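Local coordinates for protein putative thioesterase (Novosphingobium aromaticivorans, PDB 3CJY) that probably hydrolyses acyl-CoA thioesters and binds a calcium ion, at residues G93-G97 against R98-H102. Sequence-based numbering, arbitrary orientation.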
ATOM      1  N   GLY A  93      -4.887  -4.848 -17.060  1.00 15.17           N
ATOM      2  CA  GLY A  93      -6.264  -4.748 -17.505  1.00 15.25           C
ATOM      3  C   GLY A  93      -6.330  -3.794 -18.670  1.00 15.24           C
ATOM      4  O   GLY A  93      -5.724  -2.704 -18.669  1.00 15.60           O
ATOM      5  N   THR A  94      -7.012  -4.242 -19.711  1.00 15.19           N
ATOM      6  CA  THR A  94      -7.174  -3.462 -20.935  1.00 16.04           C
ATOM      7  C   THR A  94      -8.574  -3.606 -21.465  1.00 16.58           C
ATOM      8  O   THR A  94      -9.210  -4.647 -21.309  1.00 18.07           O
ATOM      9  CB  THR A  94      -6.211  -3.931 -22.083  1.00 15.78           C
ATOM     10  OG1 THR A  94      -6.372  -5.336 -22.264  1.00 16.19           O
ATOM     11  CG2 THR A  94      -4.790  -3.660 -21.761  1.00 18.63           C
ATOM     12  N   VAL A  95      -9.021  -2.545 -22.122  1.00 16.77           N
ATOM     13  CA  VAL A  95     -10.292  -2.523 -22.795  1.00 17.88           C
ATOM     14  C   VAL A  95     -10.006  -2.084 -24.231  1.00 19.90           C
ATOM     15  O   VAL A  95      -9.510  -0.986 -24.472  1.00 19.18           O
ATOM     16  CB  VAL A  95     -11.260  -1.516 -22.183  1.00 18.25           C
ATOM     17  CG1 VAL A  95     -12.549  -1.465 -22.986  1.00 15.58           C
ATOM     18  CG2 VAL A  95     -11.519  -1.853 -20.711  1.00 16.75           C
ATOM     19  N   ASP A  96     -10.296  -2.957 -25.170  1.00 22.95           N
ATOM     20  CA  ASP A  96     -10.081  -2.614 -26.550  1.00 25.21           C
ATOM     21  C   ASP A  96      -8.623  -2.233 -26.760  1.00 25.08           C
ATOM     22  O   ASP A  96      -8.308  -1.353 -27.556  1.00 26.02           O
ATOM     23  CB  ASP A  96     -10.976  -1.442 -26.945  1.00 26.58           C
ATOM     24  CG  ASP A  96     -12.447  -1.812 -26.992  1.00 30.99           C
ATOM     25  OD1 ASP A  96     -12.751  -3.021 -27.104  1.00 37.22           O
ATOM     26  OD2 ASP A  96     -13.300  -0.885 -26.940  1.00 37.56           O
ATOM     27  N   GLY A  97      -7.747  -2.881 -26.005  1.00 24.84           N
ATOM     28  CA  GLY A  97      -6.322  -2.667 -26.149  1.00 24.58           C
ATOM     29  C   GLY A  97      -5.807  -1.499 -25.327  1.00 24.88           C
ATOM     30  O   GLY A  97      -4.605  -1.345 -25.178  1.00 26.56           O
ATOM     31  N   ARG A  98      -6.715  -0.683 -24.800  1.00 23.46           N
ATOM     32  CA  ARG A  98      -6.352   0.480 -23.975  1.00 22.33           C
ATOM     33  C   ARG A  98      -6.070   0.053 -22.544  1.00 20.93           C
ATOM     34  O   ARG A  98      -6.866  -0.645 -21.953  1.00 18.92           O
ATOM     35  CB  ARG A  98      -7.495   1.520 -23.949  1.00 23.58           C
ATOM     36  CG  ARG A  98      -7.197   2.767 -23.062  1.00 27.70           C
ATOM     37  CD  ARG A  98      -8.353   3.814 -22.975  1.00 31.53           C
ATOM     38  NE  ARG A  98      -9.447   3.489 -22.043  1.00 35.68           N
ATOM     39  CZ  ARG A  98     -10.517   2.776 -22.379  1.00 36.96           C
ATOM     40  NH1 ARG A  98     -10.619   2.290 -23.612  1.00 38.70           N
ATOM     41  NH2 ARG A  98     -11.468   2.526 -21.495  1.00 35.80           N
ATOM     42  N   LEU A  99      -4.944   0.488 -21.993  1.00 19.98           N
ATOM     43  CA  LEU A  99      -4.613   0.158 -20.595  1.00 19.32           C
ATOM     44  C   LEU A  99      -5.500   0.909 -19.610  1.00 18.77           C
ATOM     45  O   LEU A  99      -5.577   2.143 -19.620  1.00 19.97           O
ATOM     46  CB  LEU A  99      -3.157   0.496 -20.286  1.00 19.40           C
ATOM     47  CG  LEU A  99      -2.572  -0.013 -18.985  1.00 20.13           C
ATOM     48  CD1 LEU A  99      -2.539  -1.554 -18.957  1.00 17.58           C
ATOM     49  CD2 LEU A  99      -1.189   0.558 -18.790  1.00 21.04           C
ATOM     50  N   VAL A 100      -6.161   0.148 -18.753  1.00 17.28           N
ATOM     51  CA  VAL A 100      -7.030   0.722 -17.720  1.00 16.22           C
ATOM     52  C   VAL A 100      -6.435   0.547 -16.315  1.00 15.48           C
ATOM     53  O   VAL A 100      -6.676   1.341 -15.414  1.00 16.95           O
ATOM     54  CB  VAL A 100      -8.489   0.226 -17.820  1.00 16.20           C
ATOM     55  CG1 VAL A 100      -9.101   0.688 -19.140  1.00 17.15           C
ATOM     56  CG2 VAL A 100      -8.604  -1.273 -17.659  1.00 15.81           C
ATOM     57  N   PHE A 101      -5.601  -0.470 -16.150  1.00 15.27           N
ATOM     58  CA  PHE A 101      -4.879  -0.688 -14.888  1.00 14.87           C
ATOM     59  C   PHE A 101      -3.736  -1.674 -15.057  1.00 14.25           C
ATOM     60  O   PHE A 101      -3.708  -2.428 -15.993  1.00 14.36           O
ATOM     61  CB  PHE A 101      -5.812  -1.103 -13.694  1.00 14.61           C
ATOM     62  CG  PHE A 101      -6.436  -2.476 -13.815  1.00 14.62           C
ATOM     63  CD1 PHE A 101      -5.694  -3.620 -13.630  1.00 17.45           C
ATOM     64  CD2 PHE A 101      -7.780  -2.608 -14.059  1.00 18.90           C
ATOM     65  CE1 PHE A 101      -6.283  -4.864 -13.742  1.00 18.67           C
ATOM     66  CE2 PHE A 101      -8.357  -3.850 -14.203  1.00 20.70           C
ATOM     67  CZ  PHE A 101      -7.605  -4.965 -14.026  1.00 19.57           C
ATOM     68  N   HIS A 102      -2.760  -1.577 -14.157  1.00 14.55           N
ATOM     69  CA  HIS A 102      -1.675  -2.545 -14.069  1.00 15.26           C
ATOM     70  C   HIS A 102      -1.432  -2.814 -12.592  1.00 15.86           C
ATOM     71  O   HIS A 102      -1.657  -1.965 -11.720  1.00 15.48           O
ATOM     72  CB  HIS A 102      -0.413  -2.120 -14.809  1.00 15.77           C
ATOM     73  CG  HIS A 102       0.283  -0.952 -14.178  1.00 16.58           C
ATOM     74  ND1 HIS A 102       1.314  -1.109 -13.265  1.00 20.38           N
ATOM     75  CD2 HIS A 102       0.112   0.381 -14.338  1.00 19.09           C
ATOM     76  CE1 HIS A 102       1.722   0.090 -12.875  1.00 24.05           C
ATOM     77  NE2 HIS A 102       1.017   1.007 -13.512  1.00 21.76           N
TER
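R98 pairs with V95 across a tight hairpin turn, and the evidence is a reciprocal pair of backbone bonds: V95 N donates to R98 O at 2.9 Å and R98 N donates to V95 O at 2.8 Å. D96 and G97 fill the two corners of this type I' turn; at the backbone angles of G97 a side chain would jam against the preceding carbonyl. R98 starts out extended, CG anti to the backbone N, then bends at chi3 (80°), which brings the guanidinium back beside V95, with NH1 and NH2 each 4.1 Å from V95 CB. Its polar end is held elsewhere, NH2 by F66 O and NE by S65 OG. Further along, V95 CG2 meets V100 CG1 at 3.8 Å, an apolar contact in which the valines cross at a slant.

G93 lies opposite two residues, V100 and F101, the signature of a classic beta bulge. G93 O takes a nearly straight bond from V100 N at 2.9 Å and a weak one from F101 N, while G93 N donates to F101 O. With chi1 at 68°, F101 CG sits between its own N and carbonyl carbon, and the ring lies across G93, whose CA stands 3.8 Å from the centroid and 15° off the ring normal, a CH-pi contact. A CB on G93 would collide with F101 CZ. Replacing F101 by alanine would probably strip G93 CA of this aromatic cover and open a gap beside L61, L73 and L75.

The hairpin joins strands 87-95 and 98-107 within the N-terminal hotdog domain; strand 72-79 pairs with the first and strand 56-63 with the second, while L99 packs on L80 of the second subunit.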